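Local coordinates for protein relik capsid n-terminal domain (Oryctolagus cuniculus, PDB 2XGU) that probably forms the outer, N-terminal part of the capsid protein that assembles the core shell of an ancient rabbit lentivirus, at residues 51-54 / 55-58; 98-102 / 103-107; 122-125 / 126-129. All coordinates share one frame; numbering follows the deposited sequence.

Interaction 1 (51-54 / 55-58); sequences DINM and LLNV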
loop_
_atom_site.group_PDB
_atom_site.type_symbol
_atom_site.label_atom_id
_atom_site.label_comp_id
_atom_site.label_asym_id
_atom_site.label_seq_id
_atom_site.Cartn_x
_atom_site.Cartn_y
_atom_site.Cartn_z
ATOM N N ASP A 51 -3.645 -11.373 14.982
ATOM C CA ASP A 51 -3.214 -10.174 15.689
ATOM C C ASP A 51 -3.692 -8.901 14.969
ATOM O O ASP A 51 -4.138 -7.947 15.603
ATOM C CB ASP A 51 -1.685 -10.107 15.756
ATOM C CG ASP A 51 -1.062 -11.222 16.578
ATOM O OD1 ASP A 51 -1.700 -11.751 17.503
ATOM O OD2 ASP A 51 0.122 -11.563 16.314
ATOM N N ILE A 52 -3.538 -8.866 13.644
ATOM C CA ILE A 52 -3.917 -7.695 12.873
ATOM C C ILE A 52 -5.419 -7.449 12.987
ATOM O O ILE A 52 -5.859 -6.323 13.174
ATOM C CB ILE A 52 -3.495 -7.866 11.410
ATOM C CG1 ILE A 52 -1.970 -7.743 11.303
ATOM C CG2 ILE A 52 -4.200 -6.819 10.518
ATOM C CD1 ILE A 52 -1.405 -8.210 9.974
ATOM N N ASN A 53 -6.204 -8.506 12.849
ATOM C CA ASN A 53 -7.648 -8.373 12.924
ATOM C C ASN A 53 -8.083 -7.957 14.315
ATOM O O ASN A 53 -9.050 -7.229 14.469
ATOM C CB ASN A 53 -8.328 -9.664 12.487
ATOM C CG ASN A 53 -8.129 -9.921 11.008
ATOM O OD1 ASN A 53 -7.911 -8.970 10.249
ATOM N ND2 ASN A 53 -8.187 -11.179 10.593
ATOM N N MET A 54 -7.338 -8.403 15.320
ATOM C CA MET A 54 -7.633 -8.039 16.692
ATOM C C MET A 54 -7.559 -6.517 16.826
ATOM O O MET A 54 -8.471 -5.872 17.373
ATOM C CB MET A 54 -6.606 -8.721 17.605
ATOM C CG MET A 54 -7.164 -9.337 18.835
ATOM S SD MET A 54 -7.750 -8.014 19.871
ATOM C CE MET A 54 -6.428 -6.843 19.728
ATOM N N LEU A 55 -6.478 -5.922 16.347
ATOM C CA LEU A 55 -6.310 -4.481 16.506
ATOM C C LEU A 55 -7.321 -3.707 15.676
ATOM O O LEU A 55 -7.825 -2.673 16.116
ATOM C CB LEU A 55 -4.888 -4.030 16.168
ATOM C CG LEU A 55 -3.841 -4.153 17.279
ATOM C CD1 LEU A 55 -2.593 -3.407 16.878
ATOM C CD2 LEU A 55 -4.353 -3.622 18.600
ATOM N N LEU A 56 -7.615 -4.192 14.473
ATOM C CA LEU A 56 -8.619 -3.543 13.636
ATOM C C LEU A 56 -9.986 -3.600 14.318
ATOM O O LEU A 56 -10.711 -2.606 14.378
ATOM C CB LEU A 56 -8.711 -4.200 12.253
ATOM C CG LEU A 56 -7.518 -4.050 11.304
ATOM C CD1 LEU A 56 -7.773 -4.808 10.013
ATOM C CD2 LEU A 56 -7.245 -2.580 11.012
ATOM N N ASN A 57 -10.322 -4.772 14.847
ATOM C CA ASN A 57 -11.657 -5.004 15.388
ATOM C C ASN A 57 -11.941 -4.266 16.693
ATOM O O ASN A 57 -13.099 -3.966 16.994
ATOM C CB ASN A 57 -11.886 -6.499 15.590
ATOM C CG ASN A 57 -12.048 -7.252 14.273
ATOM O OD1 ASN A 57 -12.010 -8.481 14.245
ATOM N ND2 ASN A 57 -12.250 -6.516 13.189
ATOM N N VAL A 58 -10.903 -3.971 17.471
ATOM C CA VAL A 58 -11.123 -3.272 18.740
ATOM C C VAL A 58 -11.136 -1.760 18.566
ATOM O O VAL A 58 -11.424 -1.026 19.508
ATOM C CB VAL A 58 -10.079 -3.649 19.823
ATOM C CG1 VAL A 58 -10.123 -5.139 20.117
ATOM C CG2 VAL A 58 -8.688 -3.184 19.412
#
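I52 with L56, and M54 with V58, pair one turn apart along helix 49-57, a local i to i+4 contact on a helix set between helices 16-29, 34-43 and 118-134. Its backbone carries the bonds of a regular alpha-helix: L55 N to D51 O, L56 N to I52 O, N57 N to N53 O (2.8 Å) and V58 N to M54 O, the last the most bent at the hydrogen. On the buried side I52 and L56 run side by side in the same direction, I52 CG2 lying 4.1 Å from L56 CD1; this branch, anti to the backbone N, also packs against Y124 and V128. The helix thus belongs to the packed helical core of the mainly alpha-helical lentiviral capsid N-terminal domain, whose N-terminal hairpin is tied to it where D51 OD1 accepts from Y11 OH. M54 folds over toward the next turn: bends at chi2 (-67°) and chi3 (-43°) bring SD to 3.7 Å from V58 CG1 and CE to 4.0 Å from L55 CD2. L55 itself packs on I19 and I43. The amide of N53 is held at both ends, by Y124 and R103, which fixes its rotation. N57 lays its CG 3.0 Å from N53 O, and its OD1, an acceptor like that oxygen, makes no hydrogen bond to it.

Interaction 2 (98-102 / 103-107); sequences TSDQI and RGIGL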
loop_
_atom_site.group_PDB
_atom_site.type_symbol
_atom_site.label_atom_id
_atom_site.label_comp_id
_atom_site.label_asym_id
_atom_site.label_seq_id
_atom_site.Cartn_x
_atom_site.Cartn_y
_atom_site.Cartn_z
ATOM N N THR A 98 -5.641 -19.472 0.159
ATOM C CA THR A 98 -6.775 -18.666 -0.271
ATOM C C THR A 98 -6.728 -17.310 0.429
ATOM O O THR A 98 -6.028 -17.133 1.438
ATOM C CB THR A 98 -8.119 -19.312 0.096
ATOM O OG1 THR A 98 -8.262 -19.311 1.521
ATOM C CG2 THR A 98 -8.210 -20.749 -0.430
ATOM N N SER A 99 -7.495 -16.352 -0.068
ATOM C CA SER A 99 -7.531 -15.063 0.608
ATOM C C SER A 99 -8.079 -15.191 2.023
ATOM O O SER A 99 -7.632 -14.467 2.918
ATOM C CB SER A 99 -8.288 -13.993 -0.192
ATOM O OG SER A 99 -9.686 -14.212 -0.185
ATOM N N ASP A 100 -9.035 -16.100 2.238
ATOM C CA ASP A 100 -9.589 -16.261 3.589
ATOM C C ASP A 100 -8.480 -16.675 4.545
ATOM O O ASP A 100 -8.350 -16.127 5.645
ATOM C CB ASP A 100 -10.709 -17.308 3.610
ATOM C CG ASP A 100 -12.082 -16.734 3.258
ATOM O OD1 ASP A 100 -12.241 -15.500 3.195
ATOM O OD2 ASP A 100 -13.013 -17.546 3.058
ATOM N N GLN A 101 -7.641 -17.610 4.108
ATOM C CA GLN A 101 -6.519 -18.072 4.914
ATOM C C GLN A 101 -5.495 -16.959 5.150
ATOM O O GLN A 101 -4.974 -16.799 6.251
ATOM C CB GLN A 101 -5.847 -19.278 4.244
ATOM C CG GLN A 101 -6.718 -20.536 4.251
ATOM C CD GLN A 101 -6.088 -21.697 3.508
ATOM O OE1 GLN A 101 -5.931 -22.792 4.058
ATOM N NE2 GLN A 101 -5.729 -21.472 2.250
ATOM N N ILE A 102 -5.200 -16.196 4.103
ATOM C CA ILE A 102 -4.271 -15.080 4.238
ATOM C C ILE A 102 -4.783 -14.056 5.259
ATOM O O ILE A 102 -4.004 -13.534 6.062
ATOM C CB ILE A 102 -3.963 -14.452 2.856
ATOM C CG1 ILE A 102 -3.129 -15.418 2.018
ATOM C CG2 ILE A 102 -3.258 -13.108 2.990
ATOM C CD1 ILE A 102 -3.216 -15.146 0.527
ATOM N N ARG A 103 -6.097 -13.812 5.265
ATOM C CA ARG A 103 -6.738 -12.863 6.185
ATOM C C ARG A 103 -6.971 -13.432 7.593
ATOM O O ARG A 103 -7.515 -12.737 8.459
ATOM C CB ARG A 103 -8.078 -12.411 5.599
ATOM C CG ARG A 103 -7.996 -11.613 4.294
ATOM C CD ARG A 103 -9.362 -11.489 3.613
ATOM N NE ARG A 103 -10.269 -10.626 4.360
ATOM C CZ ARG A 103 -11.558 -10.474 4.079
ATOM N NH1 ARG A 103 -12.104 -11.131 3.062
ATOM N NH2 ARG A 103 -12.301 -9.661 4.815
ATOM N N GLY A 104 -6.599 -14.687 7.812
ATOM C CA GLY A 104 -6.740 -15.336 9.107
ATOM C C GLY A 104 -8.149 -15.763 9.491
ATOM O O GLY A 104 -8.446 -15.987 10.667
ATOM N N ILE A 105 -9.024 -15.891 8.504
ATOM C CA ILE A 105 -10.416 -16.244 8.770
ATOM C C ILE A 105 -10.550 -17.710 9.171
ATOM O O ILE A 105 -10.113 -18.606 8.445
ATOM C CB ILE A 105 -11.288 -15.947 7.552
ATOM C CG1 ILE A 105 -11.273 -14.445 7.267
ATOM C CG2 ILE A 105 -12.721 -16.436 7.785
ATOM C CD1 ILE A 105 -11.993 -14.041 5.994
ATOM N N GLY A 106 -11.122 -17.943 10.345
ATOM C CA GLY A 106 -11.298 -19.291 10.854
ATOM C C GLY A 106 -10.040 -19.908 11.438
ATOM O O GLY A 106 -9.995 -21.116 11.673
ATOM N N LEU A 107 -9.012 -19.090 11.669
ATOM C CA LEU A 107 -7.780 -19.599 12.257
ATOM C C LEU A 107 -7.742 -19.342 13.756
ATOM O O LEU A 107 -8.147 -18.276 14.216
ATOM C CB LEU A 107 -6.549 -18.955 11.600
ATOM C CG LEU A 107 -6.380 -19.124 10.092
ATOM C CD1 LEU A 107 -5.043 -18.529 9.667
ATOM C CD2 LEU A 107 -6.478 -20.598 9.694
HETATM O O HOH W 1 -11.382 -13.422 1.679
#
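R103, G104 and I105 close the short helix 99-102 with a Schellman motif that runs into a type II beta turn from G104 to L107. Among the backbone bonds, R103 N reaches S99 O at 2.9 Å, and I105 N reaches back to D100 O at 2.9 Å. G104, with positive phi, donates to Q101 O from well above the carbonyl plane, 71° out of it. At the other end T98 is the N-cap, its OG1 accepting from Q101 N at 3.2 Å along a nearly straight line (165°).

Methyl groups meet polar ones where the chain reverses. I105 CD1 lies 3.2 Å from D100 OD1, and the bend of R103 at chi3 (70°) sets its guanidinium beneath the same methyl, 4.0 Å below it at the centre of one face. L107 CD1 comes to Q101 O. I102 turns into the core against W80 and W127.

The charged groups are joined through water rather than directly. D100 OD1 stays 4.4 Å from R103 NH1 and well out of the guanidinium plane, so no N-H points at it. One water bridges them and S99, whose OG is also bonded to D81: it donates to D100 OD1 and to S99 OG, and accepts from R103 NH1 at 2.8 Å.

Interaction 3 (122-125 / 126-129); sequences TLYR and TWVL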
loop_
_atom_site.group_PDB
_atom_site.type_symbol
_atom_site.label_atom_id
_atom_site.label_comp_id
_atom_site.label_asym_id
_atom_site.label_seq_id
_atom_site.Cartn_x
_atom_site.Cartn_y
_atom_site.Cartn_z
ATOM N N THR A 122 2.684 -12.029 6.463
ATOM C CA THR A 122 3.453 -10.932 5.886
ATOM C C THR A 122 2.663 -10.284 4.746
ATOM O O THR A 122 2.615 -9.063 4.601
ATOM C CB THR A 122 4.787 -11.437 5.318
ATOM O OG1 THR A 122 5.464 -12.233 6.303
ATOM C CG2 THR A 122 5.671 -10.266 4.933
ATOM N N LEU A 123 2.045 -11.126 3.930
ATOM C CA LEU A 123 1.240 -10.655 2.806
ATOM C C LEU A 123 -0.013 -9.922 3.291
ATOM O O LEU A 123 -0.402 -8.888 2.724
ATOM C CB LEU A 123 0.863 -11.830 1.903
ATOM C CG LEU A 123 0.019 -11.458 0.688
ATOM C CD1 LEU A 123 0.760 -10.490 -0.222
ATOM C CD2 LEU A 123 -0.392 -12.714 -0.089
ATOM N N TYR A 124 -0.640 -10.435 4.342
ATOM C CA TYR A 124 -1.839 -9.776 4.857
ATOM C C TYR A 124 -1.509 -8.393 5.421
ATOM O O TYR A 124 -2.260 -7.432 5.210
ATOM C CB TYR A 124 -2.527 -10.624 5.933
ATOM C CG TYR A 124 -3.840 -10.056 6.436
ATOM C CD1 TYR A 124 -4.790 -9.565 5.551
ATOM C CD2 TYR A 124 -4.123 -10.021 7.794
ATOM C CE1 TYR A 124 -6.003 -9.063 5.991
ATOM C CE2 TYR A 124 -5.338 -9.525 8.253
ATOM C CZ TYR A 124 -6.267 -9.038 7.348
ATOM O OH TYR A 124 -7.480 -8.546 7.787
ATOM N N ARG A 125 -0.408 -8.302 6.160
ATOM C CA ARG A 125 0.051 -7.015 6.665
ATOM C C ARG A 125 0.260 -6.038 5.510
ATOM O O ARG A 125 -0.135 -4.874 5.604
ATOM C CB ARG A 125 1.333 -7.176 7.484
ATOM C CG ARG A 125 1.974 -5.856 7.900
ATOM C CD ARG A 125 3.229 -6.101 8.738
ATOM N NE ARG A 125 3.902 -4.840 9.050
ATOM C CZ ARG A 125 4.748 -4.221 8.233
ATOM N NH1 ARG A 125 5.060 -4.756 7.055
ATOM N NH2 ARG A 125 5.286 -3.056 8.592
ATOM N N THR A 126 0.866 -6.518 4.425
ATOM C CA THR A 126 1.018 -5.717 3.220
ATOM C C THR A 126 -0.322 -5.225 2.672
ATOM O O THR A 126 -0.477 -4.041 2.383
ATOM C CB THR A 126 1.795 -6.506 2.154
ATOM O OG1 THR A 126 3.151 -6.643 2.588
ATOM C CG2 THR A 126 1.750 -5.796 0.806
ATOM N N TRP A 127 -1.310 -6.114 2.563
ATOM C CA TRP A 127 -2.645 -5.712 2.108
ATOM C C TRP A 127 -3.261 -4.629 3.003
ATOM O O TRP A 127 -3.820 -3.650 2.505
ATOM C CB TRP A 127 -3.604 -6.914 2.097
ATOM C CG TRP A 127 -3.340 -7.920 1.010
ATOM C CD1 TRP A 127 -2.379 -7.865 0.054
ATOM C CD2 TRP A 127 -4.059 -9.145 0.788
ATOM N NE1 TRP A 127 -2.453 -8.978 -0.766
ATOM C CE2 TRP A 127 -3.473 -9.779 -0.327
ATOM C CE3 TRP A 127 -5.136 -9.764 1.428
ATOM C CZ2 TRP A 127 -3.934 -11.000 -0.815
ATOM C CZ3 TRP A 127 -5.596 -10.978 0.942
ATOM C CH2 TRP A 127 -5.001 -11.575 -0.175
ATOM N N VAL A 128 -3.165 -4.807 4.317
ATOM C CA VAL A 128 -3.769 -3.856 5.248
ATOM C C VAL A 128 -3.083 -2.491 5.162
ATOM O O VAL A 128 -3.744 -1.449 5.105
ATOM C CB VAL A 128 -3.730 -4.411 6.688
ATOM C CG1 VAL A 128 -4.261 -3.390 7.684
ATOM C CG2 VAL A 128 -4.559 -5.687 6.771
ATOM N N LEU A 129 -1.753 -2.493 5.132
ATOM C CA LEU A 129 -1.031 -1.237 5.005
ATOM C C LEU A 129 -1.299 -0.565 3.652
ATOM O O LEU A 129 -1.466 0.657 3.590
ATOM C CB LEU A 129 0.472 -1.435 5.297
ATOM C CG LEU A 129 0.755 -1.548 6.811
ATOM C CD1 LEU A 129 2.096 -2.193 7.135
ATOM C CD2 LEU A 129 0.656 -0.164 7.482
#
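With CG of L123, Y124 and R125 each swung anti to the backbone N (chi1 of Y124 -175°) and CG of W127 placed beside its own N (chi1 -72°), R125 reaches forward along helix 118-134 while the indole of W127 leans back over the preceding turn to meet L123 and Y124. L123 crosses the W127 indole obliquely: its CG sits over one face near the rim, with CD1 3.6 Å from NE1 and CD2 4.0 Å from CZ2. Y124 and W127 cross at about a right angle, and W127 CE3 approaches the phenol at its edge, near the ring plane. V128 CG2 makes a CH-pi contact 3.9 Å from the Y124 ring centroid, 17° off the normal. This helix is a central one of the capsid N-terminal domain, bordered by helices 49-57, 63-83 and 99-102; W80 adds an edge-to-face partner to W127. Above the backbone bond from L129 N to R125 O, R125 runs extended to NE, laying its guanidinium across L129, whose CD1 lies over the centre of one face, 3.5 Å from CZ. Its N-H groups are bonded to S44 and G41, and to Q136 of the second subunit, so this helix also touches the second subunit of the assembly.

Interactions 1, 2 and 3 follow one another along the chain yet meet in space, their centres 12 to 14 Å apart. The side-chain amide of N53 in interaction 1 joins all three: its ND2 lies 2.7 Å from R103 O of interaction 2, and its OD1 lies 2.5 Å from Y124 OH of interaction 3, both probable hydrogen bonds. Apolar packing adds to this between interactions 2 and 3, R103 CG being 3.7 Å from Y124 CE1 and I102 CD1 3.8 Å from L123 CD2. Interaction 3 therefore lies against both of the others. A bound acetate, probably from the crystallisation liquor, sits about 4 Å from the side chain of L129.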